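Local atomic coordinates of Tni2 (Pseudomonas fluorescens, PDB entry 6B12), a protein that probably acts as an immunity protein that binds and neutralises a partner toxin delivered by a bacterial secretion system. Residues Arg7-Gly12 and Cys32-Ala37; Leu46-Ser51 and Leu65-Asn70; Gly53-Val58 and Ser109-Phe114; Ala78-Val83 and Ile91-Gln96. All coordinates share one frame; numbering follows the deposited sequence.

From the N terminus, interaction 1 closes first. It pairs residues 7-12 with 32-37, across a loop that holds strand 14-16 and helix 21-26. Interaction 2 follows and sets 46-51 of the first sheet against 65-70 of the second. Interaction 3 starts at 53-58, before interaction 2 has closed, and ends only at 109-114, so the two cross. It joins the second sheet to the third. Interaction 4, the short hairpin of 78-83 and 91-96, falls within the span of interaction 3 and touches it through Leu80 and Phe111. Backbone bonds also link strand 34-41 to strand 44-49, and strand 64-70 to strands 54-58 and 78-84.

Interaction 1: residues Arg7-Gly12 and Cys32-Ala37; sequences RIREDG and CRVVEA
Arg9 reaches over Cys32 at the end of an antiparallel strand pair. Its CB lies 3.7 Å from Arg33 O, and its CG comes near Val34 CG2. The chain then bends at chi3 (42°), and this lays the guanidinium above the cysteine. Cys32 CB sits over the centre of one guanidinium face, 3.4 Å from Arg9 CZ. At the tip, Arg9 NE and NH2 grip the Asp11 carboxylate side-on, one nitrogen to each oxygen. Arg9 NH2 is 2.8 Å from Asp11 OD2, and both oxygens are met on the syn side. Arg9 NH1 bonds to Ser30 O and, through a water, to Cys32 O. The guanidinium is thus held against rotation while it rests on the cysteine. A second salt bridge joins Glu10 OE1 to Arg33 NH2 at 3.0 Å. Glu10 OE1 lies in the plane of the Arg33 guanidinium, at its edge, while the carboxylate plane is turned 76° to it. Ile8 and Glu36 run alongside each other, with Ile8 CD1 3.7 Å from Glu36 CG. The backbone carries a classic beta bulge, since Val35 and Glu36 both face Ile8. Ile8 O takes Val35 N at 2.9 Å and Glu36 N only weakly. Ile8 N donates to Glu36 O, and Glu10 N to Arg33 O. The chain then turns through a type I turn from Arg9 to Gly12. Strand 14-16 packs on Arg7, Arg9 and Val34 through Ile15. Strand 44-49 bonds the other edge of strand 34-41, and strand 54-58 packs on Val34 and Ala37.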
loop_
_atom_site.group_PDB
_atom_site.type_symbol
_atom_site.label_atom_id
_atom_site.label_comp_id
_atom_site.label_asym_id
_atom_site.label_seq_id
_atom_site.Cartn_x
_atom_site.Cartn_y
_atom_site.Cartn_z
ATOM N N ARG C 7 -13.701 -5.568 10.255
ATOM C CA ARG C 7 -13.903 -4.848 9.007
ATOM C C ARG C 7 -14.877 -5.653 8.162
ATOM O O ARG C 7 -14.697 -6.857 7.993
ATOM C CB ARG C 7 -12.576 -4.661 8.283
ATOM C CG ARG C 7 -11.727 -3.566 8.897
ATOM C CD ARG C 7 -10.288 -3.776 8.509
ATOM N NE ARG C 7 -9.718 -4.907 9.232
ATOM C CZ ARG C 7 -8.715 -5.662 8.792
ATOM N NH1 ARG C 7 -8.170 -5.428 7.610
ATOM N NH2 ARG C 7 -8.235 -6.653 9.547
ATOM N N ILE C 8 -15.916 -5.004 7.659
ATOM C CA ILE C 8 -16.996 -5.706 6.978
ATOM C C ILE C 8 -16.907 -5.347 5.498
ATOM O O ILE C 8 -16.974 -4.171 5.127
ATOM C CB ILE C 8 -18.376 -5.371 7.562
ATOM C CG1 ILE C 8 -18.466 -5.790 9.057
ATOM C CG2 ILE C 8 -19.448 -6.169 6.847
ATOM C CD1 ILE C 8 -18.116 -4.674 9.993
ATOM N N ARG C 9 -16.698 -6.353 4.670
ATOM C CA ARG C 9 -16.620 -6.141 3.225
ATOM C C ARG C 9 -17.999 -5.835 2.637
ATOM O O ARG C 9 -19.038 -6.138 3.222
ATOM C CB ARG C 9 -16.041 -7.384 2.551
ATOM C CG ARG C 9 -14.580 -7.632 2.898
ATOM C CD ARG C 9 -14.181 -9.112 2.716
ATOM N NE ARG C 9 -14.710 -9.764 1.515
ATOM C CZ ARG C 9 -13.964 -10.187 0.489
ATOM N NH1 ARG C 9 -12.649 -9.992 0.486
ATOM N NH2 ARG C 9 -14.529 -10.804 -0.549
ATOM N N GLU C 10 -18.000 -5.224 1.442
ATOM C CA GLU C 10 -19.270 -4.962 0.775
ATOM C C GLU C 10 -20.081 -6.244 0.597
ATOM O O GLU C 10 -21.318 -6.194 0.555
ATOM C CB GLU C 10 -19.021 -4.303 -0.583
ATOM C CG GLU C 10 -20.292 -3.914 -1.336
ATOM C CD GLU C 10 -19.976 -3.371 -2.728
ATOM O OE1 GLU C 10 -20.056 -2.139 -2.920
ATOM O OE2 GLU C 10 -19.617 -4.183 -3.606
ATOM N N ASP C 11 -19.419 -7.401 0.469
ATOM C CA ASP C 11 -20.158 -8.644 0.310
ATOM C C ASP C 11 -20.550 -9.286 1.638
ATOM O O ASP C 11 -21.112 -10.383 1.629
ATOM C CB ASP C 11 -19.374 -9.665 -0.544
ATOM C CG ASP C 11 -18.044 -10.100 0.082
ATOM O OD1 ASP C 11 -17.721 -9.718 1.233
ATOM O OD2 ASP C 11 -17.297 -10.834 -0.612
ATOM N N GLY C 12 -20.269 -8.638 2.764
ATOM C CA GLY C 12 -20.710 -9.130 4.062
ATOM C C GLY C 12 -19.691 -9.975 4.799
ATOM O O GLY C 12 -19.861 -10.225 6.004
ATOM N N CYS C 32 -12.213 -7.273 -2.170
ATOM C CA CYS C 32 -13.497 -6.591 -2.066
ATOM C C CYS C 32 -13.318 -5.356 -1.204
ATOM O O CYS C 32 -12.592 -5.404 -0.207
ATOM C CB CYS C 32 -14.558 -7.524 -1.463
ATOM S SG CYS C 32 -16.250 -6.918 -1.516
ATOM N N ARG C 33 -14.001 -4.263 -1.553
ATOM C CA ARG C 33 -13.954 -3.084 -0.692
ATOM C C ARG C 33 -14.523 -3.382 0.690
ATOM O O ARG C 33 -15.444 -4.188 0.859
ATOM C CB ARG C 33 -14.707 -1.891 -1.317
ATOM C CG ARG C 33 -16.245 -1.942 -1.321
ATOM C CD ARG C 33 -16.854 -1.627 -2.731
ATOM N NE ARG C 33 -16.480 -0.318 -3.270
ATOM C CZ ARG C 33 -17.333 0.621 -3.696
ATOM N NH1 ARG C 33 -16.870 1.773 -4.153
ATOM N NH2 ARG C 33 -18.635 0.414 -3.681
ATOM N N VAL C 34 -13.949 -2.712 1.677
ATOM C CA VAL C 34 -14.449 -2.708 3.045
ATOM C C VAL C 34 -15.315 -1.473 3.202
ATOM O O VAL C 34 -14.870 -0.356 2.913
ATOM C CB VAL C 34 -13.286 -2.709 4.039
ATOM C CG1 VAL C 34 -13.765 -2.392 5.494
ATOM C CG2 VAL C 34 -12.578 -4.050 3.971
ATOM N N VAL C 35 -16.559 -1.671 3.633
ATOM C CA VAL C 35 -17.489 -0.566 3.785
ATOM C C VAL C 35 -17.739 -0.200 5.237
ATOM O O VAL C 35 -18.384 0.825 5.488
ATOM C CB VAL C 35 -18.829 -0.859 3.076
ATOM C CG1 VAL C 35 -18.586 -1.015 1.552
ATOM C CG2 VAL C 35 -19.501 -2.118 3.649
ATOM N N GLU C 36 -17.284 -1.007 6.195
ATOM C CA GLU C 36 -17.509 -0.666 7.595
ATOM C C GLU C 36 -16.353 -1.174 8.443
ATOM O O GLU C 36 -15.852 -2.280 8.211
ATOM C CB GLU C 36 -18.823 -1.248 8.128
ATOM C CG GLU C 36 -18.940 -1.056 9.655
ATOM C CD GLU C 36 -20.284 -1.394 10.200
ATOM O OE1 GLU C 36 -21.195 -1.638 9.393
ATOM O OE2 GLU C 36 -20.414 -1.423 11.449
ATOM N N ALA C 37 -15.918 -0.343 9.400
ATOM C CA ALA C 37 -15.035 -0.764 10.478
ATOM C C ALA C 37 -15.798 -0.591 11.779
ATOM O O ALA C 37 -16.416 0.456 11.995
ATOM C CB ALA C 37 -13.746 0.051 10.504
HETATM O O HOH W 1 -11.598 -7.454 1.678
#

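Interaction 2: residues Leu46-Ser51 and Leu65-Asn70; sequences LSVVNS and LAILWN
Asn50 lies across the face of Trp69 in a contact between two layered sheets. Strand 44-49 belongs to the N-terminal sheet and strand 64-70 to the next one. Their axes stay 10.0 Å apart and run 31° from parallel. Asn50 CB stands 3.6 Å from the centroid of the six-membered ring of Trp69, only 10° off its normal, which makes a CH-pi contact. Farther along the same side chain, Asn50 ND2 sits 3.2 Å above the plane of the Trp69 ring system. The amide is tilted 32° to the indole. Trp69 has CG anti to its backbone N, and this swings the ring toward the other sheet. Asn50 ND2 also donates to Asn70 O at 3.0 Å. The bond uses a carbonyl lone pair and lies in the amide plane. Asn50 OD1 accepts from Arg52 N, so both ends of this buried amide are bonded and its flip is fixed. Asn70 turns its own ND2 to Arg52 O. Val48 supplies the apolar part: its CB meets the edge of Trp69 at CZ3, 4.0 Å away, and its CG2 points tip to tip at Ile67 CD1, 4.1 Å away. The small angle between the strands is consistent with aligned face-to-face packing of beta sheets, as in beta sandwiches.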
loop_
_atom_site.group_PDB
_atom_site.type_symbol
_atom_site.label_atom_id
_atom_site.label_comp_id
_atom_site.label_asym_id
_atom_site.label_seq_id
_atom_site.Cartn_x
_atom_site.Cartn_y
_atom_site.Cartn_z
ATOM N N LEU C 46 -18.871 0.821 18.287
ATOM C CA LEU C 46 -18.693 2.039 17.511
ATOM C C LEU C 46 -18.303 1.647 16.100
ATOM O O LEU C 46 -17.707 0.591 15.872
ATOM C CB LEU C 46 -17.618 2.936 18.135
ATOM C CG LEU C 46 -17.960 3.315 19.584
ATOM C CD1 LEU C 46 -16.713 3.825 20.268
ATOM C CD2 LEU C 46 -19.045 4.401 19.557
ATOM N N SER C 47 -18.614 2.511 15.149
ATOM C CA SER C 47 -18.263 2.155 13.785
ATOM C C SER C 47 -18.095 3.404 12.940
ATOM O O SER C 47 -18.541 4.490 13.307
ATOM C CB SER C 47 -19.333 1.263 13.161
ATOM O OG SER C 47 -20.532 2.001 13.035
ATOM N N VAL C 48 -17.455 3.214 11.792
ATOM C CA VAL C 48 -17.477 4.172 10.686
ATOM C C VAL C 48 -17.865 3.411 9.428
ATOM O O VAL C 48 -17.476 2.254 9.248
ATOM C CB VAL C 48 -16.115 4.870 10.520
ATOM C CG1 VAL C 48 -15.850 5.761 11.749
ATOM C CG2 VAL C 48 -14.999 3.830 10.350
ATOM N N VAL C 49 -18.656 4.041 8.564
ATOM C CA VAL C 49 -19.214 3.343 7.409
ATOM C C VAL C 49 -19.029 4.220 6.188
ATOM O O VAL C 49 -19.360 5.404 6.233
ATOM C CB VAL C 49 -20.714 3.042 7.595
ATOM C CG1 VAL C 49 -21.272 2.343 6.342
ATOM C CG2 VAL C 49 -20.949 2.245 8.866
ATOM N N ASN C 50 -18.519 3.643 5.104
ATOM C CA ASN C 50 -18.360 4.390 3.851
ATOM C C ASN C 50 -18.682 3.447 2.702
ATOM O O ASN C 50 -17.915 2.519 2.449
ATOM C CB ASN C 50 -16.934 4.954 3.741
ATOM C CG ASN C 50 -16.758 5.857 2.527
ATOM O OD1 ASN C 50 -17.679 6.014 1.736
ATOM N ND2 ASN C 50 -15.583 6.447 2.379
ATOM N N SER C 51 -19.799 3.675 1.989
ATOM C CA SER C 51 -20.140 2.727 0.929
ATOM C C SER C 51 -19.152 2.804 -0.231
ATOM O O SER C 51 -19.054 1.859 -1.026
ATOM C CB SER C 51 -21.574 2.964 0.455
ATOM O OG SER C 51 -21.705 4.200 -0.216
ATOM N N LEU C 65 -7.755 4.802 15.791
ATOM C CA LEU C 65 -7.819 4.123 14.512
ATOM C C LEU C 65 -7.321 5.084 13.442
ATOM O O LEU C 65 -7.534 6.298 13.534
ATOM C CB LEU C 65 -9.248 3.681 14.189
ATOM C CG LEU C 65 -9.778 2.681 15.246
ATOM C CD1 LEU C 65 -10.709 3.428 16.192
ATOM C CD2 LEU C 65 -10.478 1.528 14.571
ATOM N N ALA C 66 -6.626 4.553 12.457
ATOM C CA ALA C 66 -6.308 5.329 11.266
ATOM C C ALA C 66 -7.234 4.836 10.168
ATOM O O ALA C 66 -7.316 3.630 9.919
ATOM C CB ALA C 66 -4.847 5.169 10.860
ATOM N N ILE C 67 -7.920 5.769 9.513
ATOM C CA ILE C 67 -8.966 5.435 8.562
ATOM C C ILE C 67 -8.632 6.141 7.263
ATOM O O ILE C 67 -8.633 7.371 7.230
ATOM C CB ILE C 67 -10.353 5.897 9.043
ATOM C CG1 ILE C 67 -10.686 5.404 10.463
ATOM C CG2 ILE C 67 -11.397 5.466 8.018
ATOM C CD1 ILE C 67 -10.858 3.961 10.543
ATOM N N LEU C 68 -8.399 5.381 6.199
ATOM C CA LEU C 68 -8.225 5.959 4.865
ATOM C C LEU C 68 -9.571 5.859 4.158
ATOM O O LEU C 68 -10.039 4.757 3.853
ATOM C CB LEU C 68 -7.129 5.225 4.112
ATOM C CG LEU C 68 -6.794 5.825 2.755
ATOM C CD1 LEU C 68 -6.357 7.293 2.871
ATOM C CD2 LEU C 68 -5.708 4.962 2.154
ATOM N N TRP C 69 -10.175 7.015 3.887
ATOM C CA TRP C 69 -11.584 7.151 3.544
ATOM C C TRP C 69 -11.710 7.472 2.061
ATOM O O TRP C 69 -11.210 8.510 1.622
ATOM C CB TRP C 69 -12.152 8.286 4.391
ATOM C CG TRP C 69 -13.626 8.516 4.418
ATOM C CD1 TRP C 69 -14.335 9.465 3.708
ATOM C CD2 TRP C 69 -14.556 7.888 5.292
ATOM N NE1 TRP C 69 -15.659 9.429 4.086
ATOM C CE2 TRP C 69 -15.811 8.479 5.067
ATOM C CE3 TRP C 69 -14.441 6.884 6.271
ATOM C CZ2 TRP C 69 -16.951 8.072 5.750
ATOM C CZ3 TRP C 69 -15.579 6.485 6.944
ATOM C CH2 TRP C 69 -16.805 7.083 6.686
ATOM N N ASN C 70 -12.386 6.607 1.298
ATOM C CA ASN C 70 -12.489 6.855 -0.143
ATOM C C ASN C 70 -13.431 8.021 -0.404
ATOM O O ASN C 70 -14.536 8.072 0.145
ATOM C CB ASN C 70 -12.988 5.614 -0.885
ATOM C CG ASN C 70 -11.940 4.540 -0.978
ATOM O OD1 ASN C 70 -10.775 4.779 -0.659
ATOM N ND2 ASN C 70 -12.341 3.346 -1.414
#

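Interaction 3: residues Gly53-Val58 and Ser109-Phe114; sequences GLLAIV and SWFEQF
Ile57 places CG1 between its backbone N and carbonyl carbon (chi1 57°), while Phe111 keeps CG anti to its carbonyl carbon (chi1 -63°). These torsions bring the isoleucine over the phenyl face. The contact is face-to-face packing of two antiparallel sheets, with strand 54-58 in one and strand 102-112 in the other. The strands run nearly parallel, 17° apart, and approach to 8.1 Å. No hydrogen bond crosses between the two segments. Ile57 CG1 stands over the centre of the Phe111 ring, 3.9 Å from its centroid, as a CH-pi contact. Ile57 CD1 also touches Phe111 CD1 at 3.7 Å, and CG2 nears CD2, so three carbons of one side chain cover the face. Leu55 and Phe111 pass one another head to tail. Leu55 O meets the ring edge at Phe111 CE2, 3.5 Å away, while Leu55 CD2 packs on Phe111 CD2. Ala66 and Cys124 also touch Phe111, one from each sheet. Both carboxylate oxygens of Glu112 are hydrogen-bonded to the backbone of another protein chain in the assembly. Beside the ring, Leu55 CD2 rests 3.8 Å from Trp110 CA.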
loop_
_atom_site.group_PDB
_atom_site.type_symbol
_atom_site.label_atom_id
_atom_site.label_comp_id
_atom_site.label_asym_id
_atom_site.label_seq_id
_atom_site.Cartn_x
_atom_site.Cartn_y
_atom_site.Cartn_z
ATOM N N GLY C 53 -15.965 2.686 0.279
ATOM C CA GLY C 53 -14.831 1.904 0.707
ATOM C C GLY C 53 -13.929 2.679 1.660
ATOM O O GLY C 53 -13.837 3.919 1.621
ATOM N N LEU C 54 -13.259 1.935 2.537
ATOM C CA LEU C 54 -12.321 2.522 3.483
ATOM C C LEU C 54 -11.256 1.496 3.815
ATOM O O LEU C 54 -11.437 0.296 3.620
ATOM C CB LEU C 54 -13.029 2.999 4.757
ATOM C CG LEU C 54 -13.734 1.907 5.585
ATOM C CD1 LEU C 54 -12.841 1.354 6.701
ATOM C CD2 LEU C 54 -15.034 2.442 6.209
ATOM N N LEU C 55 -10.130 1.982 4.328
ATOM C CA LEU C 55 -9.058 1.121 4.794
ATOM C C LEU C 55 -8.818 1.535 6.231
ATOM O O LEU C 55 -8.555 2.711 6.484
ATOM C CB LEU C 55 -7.808 1.301 3.920
ATOM C CG LEU C 55 -6.625 0.357 4.039
ATOM C CD1 LEU C 55 -7.010 -1.107 3.707
ATOM C CD2 LEU C 55 -5.540 0.847 3.093
ATOM N N ALA C 56 -8.939 0.585 7.167
ATOM C CA ALA C 56 -8.876 0.922 8.592
ATOM C C ALA C 56 -7.853 0.048 9.289
ATOM O O ALA C 56 -7.785 -1.161 9.030
ATOM C CB ALA C 56 -10.243 0.723 9.289
ATOM N N ILE C 57 -7.065 0.657 10.180
ATOM C CA ILE C 57 -6.176 -0.091 11.061
ATOM C C ILE C 57 -6.372 0.417 12.479
ATOM O O ILE C 57 -6.806 1.550 12.706
ATOM C CB ILE C 57 -4.678 0.016 10.672
ATOM C CG1 ILE C 57 -4.245 1.486 10.633
ATOM C CG2 ILE C 57 -4.413 -0.689 9.325
ATOM C CD1 ILE C 57 -2.740 1.687 10.768
ATOM N N VAL C 58 -6.092 -0.441 13.436
ATOM C CA VAL C 58 -5.994 -0.001 14.822
ATOM C C VAL C 58 -4.543 0.396 15.073
ATOM O O VAL C 58 -3.628 -0.397 14.843
ATOM C CB VAL C 58 -6.452 -1.100 15.789
ATOM C CG1 VAL C 58 -6.203 -0.666 17.226
ATOM C CG2 VAL C 58 -7.959 -1.432 15.561
ATOM N N SER C 109 -2.316 6.079 0.385
ATOM C CA SER C 109 -2.597 4.930 -0.462
ATOM C C SER C 109 -2.750 3.621 0.288
ATOM O O SER C 109 -3.620 2.843 -0.078
ATOM C CB SER C 109 -1.523 4.784 -1.538
ATOM O OG SER C 109 -1.531 5.961 -2.328
ATOM N N TRP C 110 -1.947 3.353 1.324
ATOM C CA TRP C 110 -2.115 2.124 2.104
ATOM C C TRP C 110 -1.249 2.241 3.352
ATOM O O TRP C 110 -0.440 3.162 3.473
ATOM C CB TRP C 110 -1.758 0.868 1.298
ATOM C CG TRP C 110 -0.283 0.629 0.953
ATOM C CD1 TRP C 110 0.660 0.026 1.737
ATOM C CD2 TRP C 110 0.373 0.949 -0.280
ATOM N NE1 TRP C 110 1.866 -0.029 1.084
ATOM C CE2 TRP C 110 1.712 0.519 -0.167
ATOM C CE3 TRP C 110 -0.042 1.553 -1.468
ATOM C CZ2 TRP C 110 2.639 0.696 -1.187
ATOM C CZ3 TRP C 110 0.879 1.712 -2.491
ATOM C CH2 TRP C 110 2.202 1.293 -2.341
ATOM N N PHE C 111 -1.415 1.289 4.273
ATOM C CA PHE C 111 -0.704 1.317 5.552
ATOM C C PHE C 111 0.388 0.258 5.576
ATOM O O PHE C 111 0.263 -0.796 4.951
ATOM C CB PHE C 111 -1.655 1.046 6.733
ATOM C CG PHE C 111 -2.726 2.075 6.907
ATOM C CD1 PHE C 111 -2.435 3.322 7.444
ATOM C CD2 PHE C 111 -4.039 1.800 6.521
ATOM C CE1 PHE C 111 -3.428 4.282 7.597
ATOM C CE2 PHE C 111 -5.031 2.748 6.677
ATOM C CZ PHE C 111 -4.742 3.986 7.223
ATOM N N GLU C 112 1.460 0.540 6.318
ATOM C CA GLU C 112 2.459 -0.471 6.651
ATOM C C GLU C 112 2.817 -0.319 8.113
ATOM O O GLU C 112 2.545 0.708 8.731
ATOM C CB GLU C 112 3.737 -0.349 5.811
ATOM C CG GLU C 112 3.531 -0.518 4.320
ATOM C CD GLU C 112 3.297 -1.965 3.896
ATOM O OE1 GLU C 112 3.412 -2.898 4.731
ATOM O OE2 GLU C 112 2.981 -2.149 2.709
ATOM N N GLN C 113 3.446 -1.348 8.669
ATOM C CA GLN C 113 3.879 -1.308 10.057
ATOM C C GLN C 113 5.385 -1.516 10.105
ATOM O O GLN C 113 5.892 -2.513 9.578
ATOM C CB GLN C 113 3.151 -2.369 10.889
ATOM C CG GLN C 113 3.013 -1.966 12.343
ATOM C CD GLN C 113 2.362 -3.028 13.202
ATOM O OE1 GLN C 113 1.630 -3.892 12.704
ATOM N NE2 GLN C 113 2.632 -2.975 14.508
ATOM N N PHE C 114 6.089 -0.575 10.719
ATOM C CA PHE C 114 7.518 -0.669 10.966
ATOM C C PHE C 114 7.789 -0.614 12.466
ATOM O O PHE C 114 6.924 -0.203 13.243
ATOM C CB PHE C 114 8.271 0.472 10.260
ATOM C CG PHE C 114 8.201 0.403 8.760
ATOM C CD1 PHE C 114 9.102 -0.362 8.051
ATOM C CD2 PHE C 114 7.225 1.101 8.071
ATOM C CE1 PHE C 114 9.035 -0.432 6.652
ATOM C CE2 PHE C 114 7.130 1.031 6.669
ATOM C CZ PHE C 114 8.052 0.265 5.967
#

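Interaction 4: residues Ala78-Val83 and Ile91-Gln96; sequences ATLYVV and IRIADQ
Leu80 and Ile93 run next to each other in the same direction, with Leu80 CD2 3.8 Å from Ile93 CB. Val82 crosses Ile93 at a slant, and its CG2 meets Ile93 CD1 at 3.7 Å. Ile93 CG1 is anti to its carbonyl carbon (chi1 -57°), and CD1 at its end reaches Val82. Tyr108 and Cys124 of the facing sheet pack on this apolar side. Tyr81 and Arg92 share the other face of the strand pair. Their side chains cross at an angle, and the guanidinium lies beyond the ring. Tyr81 CE1 touches Arg92 CB at 3.8 Å, so the ring meets the start of the arginine chain. The two strands form an antiparallel beta hairpin at the edge of their sheet. Val82 and Ile91 are a hydrogen-bonded pair, each N donating to the other's O, and Ile93 N donates to Leu80 O at 2.9 Å. Arg92 runs extended from CG to NE and passes Thr79 at about a right angle. Thr79 CG2 lies 3.6 Å from both Arg92 CG and Arg92 NE. Thr79 OG1 bonds to Asp71 OD2 and, through a water, to Arg92 NE. Arg92 NH2 makes a long, weakly bonded salt bridge to Asp95 OD1. Another water accepts from Leu80 N and donates to Ile93 O and Asp95 OD2.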
loop_
_atom_site.group_PDB
_atom_site.type_symbol
_atom_site.label_atom_id
_atom_site.label_comp_id
_atom_site.label_asym_id
_atom_site.label_seq_id
_atom_site.Cartn_x
_atom_site.Cartn_y
_atom_site.Cartn_z
ATOM N N ALA C 78 -8.798 9.755 -1.733
ATOM C CA ALA C 78 -9.055 9.340 -0.361
ATOM C C ALA C 78 -8.465 10.374 0.583
ATOM O O ALA C 78 -7.548 11.119 0.220
ATOM C CB ALA C 78 -8.465 7.957 -0.090
ATOM N N THR C 79 -8.990 10.393 1.816
ATOM C CA THR C 79 -8.503 11.277 2.871
ATOM C C THR C 79 -8.190 10.430 4.103
ATOM O O THR C 79 -8.961 9.536 4.450
ATOM C CB THR C 79 -9.551 12.348 3.222
ATOM O OG1 THR C 79 -9.847 13.140 2.056
ATOM C CG2 THR C 79 -9.042 13.261 4.323
ATOM N N LEU C 80 -7.069 10.722 4.752
ATOM C CA LEU C 80 -6.652 9.987 5.945
ATOM C C LEU C 80 -7.117 10.708 7.202
ATOM O O LEU C 80 -6.876 11.910 7.358
ATOM C CB LEU C 80 -5.131 9.835 5.945
ATOM C CG LEU C 80 -4.535 9.162 7.182
ATOM C CD1 LEU C 80 -5.014 7.704 7.341
ATOM C CD2 LEU C 80 -2.991 9.277 7.115
ATOM N N TYR C 81 -7.752 9.962 8.111
ATOM C CA TYR C 81 -8.196 10.472 9.401
ATOM C C TYR C 81 -7.632 9.601 10.510
ATOM O O TYR C 81 -7.477 8.395 10.342
ATOM C CB TYR C 81 -9.721 10.450 9.529
ATOM C CG TYR C 81 -10.419 11.277 8.481
ATOM C CD1 TYR C 81 -10.641 12.637 8.682
ATOM C CD2 TYR C 81 -10.822 10.704 7.275
ATOM C CE1 TYR C 81 -11.279 13.402 7.706
ATOM C CE2 TYR C 81 -11.456 11.450 6.303
ATOM C CZ TYR C 81 -11.679 12.806 6.522
ATOM O OH TYR C 81 -12.315 13.565 5.561
ATOM N N VAL C 82 -7.352 10.230 11.644
ATOM C CA VAL C 82 -7.102 9.523 12.906
ATOM C C VAL C 82 -8.330 9.733 13.768
ATOM O O VAL C 82 -8.703 10.872 14.055
ATOM C CB VAL C 82 -5.841 10.037 13.609
ATOM C CG1 VAL C 82 -5.702 9.384 14.993
ATOM C CG2 VAL C 82 -4.634 9.733 12.758
ATOM N N VAL C 83 -8.964 8.639 14.179
ATOM C CA VAL C 83 -10.199 8.686 14.946
ATOM C C VAL C 83 -9.901 8.175 16.346
ATOM O O VAL C 83 -9.203 7.175 16.504
ATOM C CB VAL C 83 -11.293 7.827 14.281
ATOM C CG1 VAL C 83 -12.575 7.863 15.078
ATOM C CG2 VAL C 83 -11.536 8.281 12.811
ATOM N N ILE C 91 -9.193 13.685 13.506
ATOM C CA ILE C 91 -8.279 14.666 12.931
ATOM C C ILE C 91 -7.976 14.245 11.502
ATOM O O ILE C 91 -7.604 13.098 11.257
ATOM C CB ILE C 91 -6.965 14.770 13.728
ATOM C CG1 ILE C 91 -7.247 15.046 15.204
ATOM C CG2 ILE C 91 -6.054 15.862 13.111
ATOM C CD1 ILE C 91 -6.008 14.959 16.095
ATOM N N ARG C 92 -8.105 15.173 10.571
ATOM C CA ARG C 92 -7.683 14.930 9.203
ATOM C C ARG C 92 -6.174 15.130 9.102
ATOM O O ARG C 92 -5.647 16.176 9.514
ATOM C CB ARG C 92 -8.421 15.891 8.261
ATOM C CG ARG C 92 -8.074 15.732 6.785
ATOM C CD ARG C 92 -8.732 16.834 5.977
ATOM N NE ARG C 92 -8.372 16.765 4.564
ATOM C CZ ARG C 92 -7.204 17.152 4.067
ATOM N NH1 ARG C 92 -6.257 17.644 4.867
ATOM N NH2 ARG C 92 -6.985 17.068 2.757
ATOM N N ILE C 93 -5.472 14.128 8.582
ATOM C CA ILE C 93 -4.024 14.215 8.455
ATOM C C ILE C 93 -3.686 14.957 7.162
ATOM O O ILE C 93 -4.305 14.727 6.115
ATOM C CB ILE C 93 -3.401 12.806 8.480
ATOM C CG1 ILE C 93 -3.779 12.028 9.756
ATOM C CG2 ILE C 93 -1.887 12.873 8.242
ATOM C CD1 ILE C 93 -3.380 12.729 11.065
ATOM N N ALA C 94 -2.694 15.846 7.223
ATOM C CA ALA C 94 -2.316 16.627 6.048
ATOM C C ALA C 94 -1.860 15.717 4.905
ATOM O O ALA C 94 -1.073 14.789 5.118
ATOM C CB ALA C 94 -1.202 17.611 6.425
ATOM N N ASP C 95 -2.359 15.972 3.682
ATOM C CA ASP C 95 -1.815 15.295 2.503
ATOM C C ASP C 95 -1.247 16.292 1.493
ATOM O O ASP C 95 -1.110 15.980 0.301
ATOM C CB ASP C 95 -2.828 14.343 1.847
ATOM C CG ASP C 95 -4.162 14.994 1.507
ATOM O OD1 ASP C 95 -4.226 16.217 1.300
ATOM O OD2 ASP C 95 -5.160 14.240 1.418
ATOM N N GLN C 96 -0.913 17.487 1.951
ATOM C CA GLN C 96 -0.008 18.386 1.242
ATOM C C GLN C 96 1.209 18.519 2.140
ATOM O O GLN C 96 1.110 19.062 3.246
ATOM C CB GLN C 96 -0.660 19.736 0.959
ATOM C CG GLN C 96 -1.645 19.665 -0.172
ATOM C CD GLN C 96 -2.358 20.969 -0.406
ATOM O OE1 GLN C 96 -1.991 22.005 0.151
ATOM N NE2 GLN C 96 -3.389 20.927 -1.235
HETATM O O HOH W 2 -4.901 11.338 0.923
HETATM O O HOH W 3 -7.596 14.679 0.841
HETATM O O HOH W 4 -10.316 16.086 2.850
HETATM O O HOH W 5 -5.474 13.047 4.061
#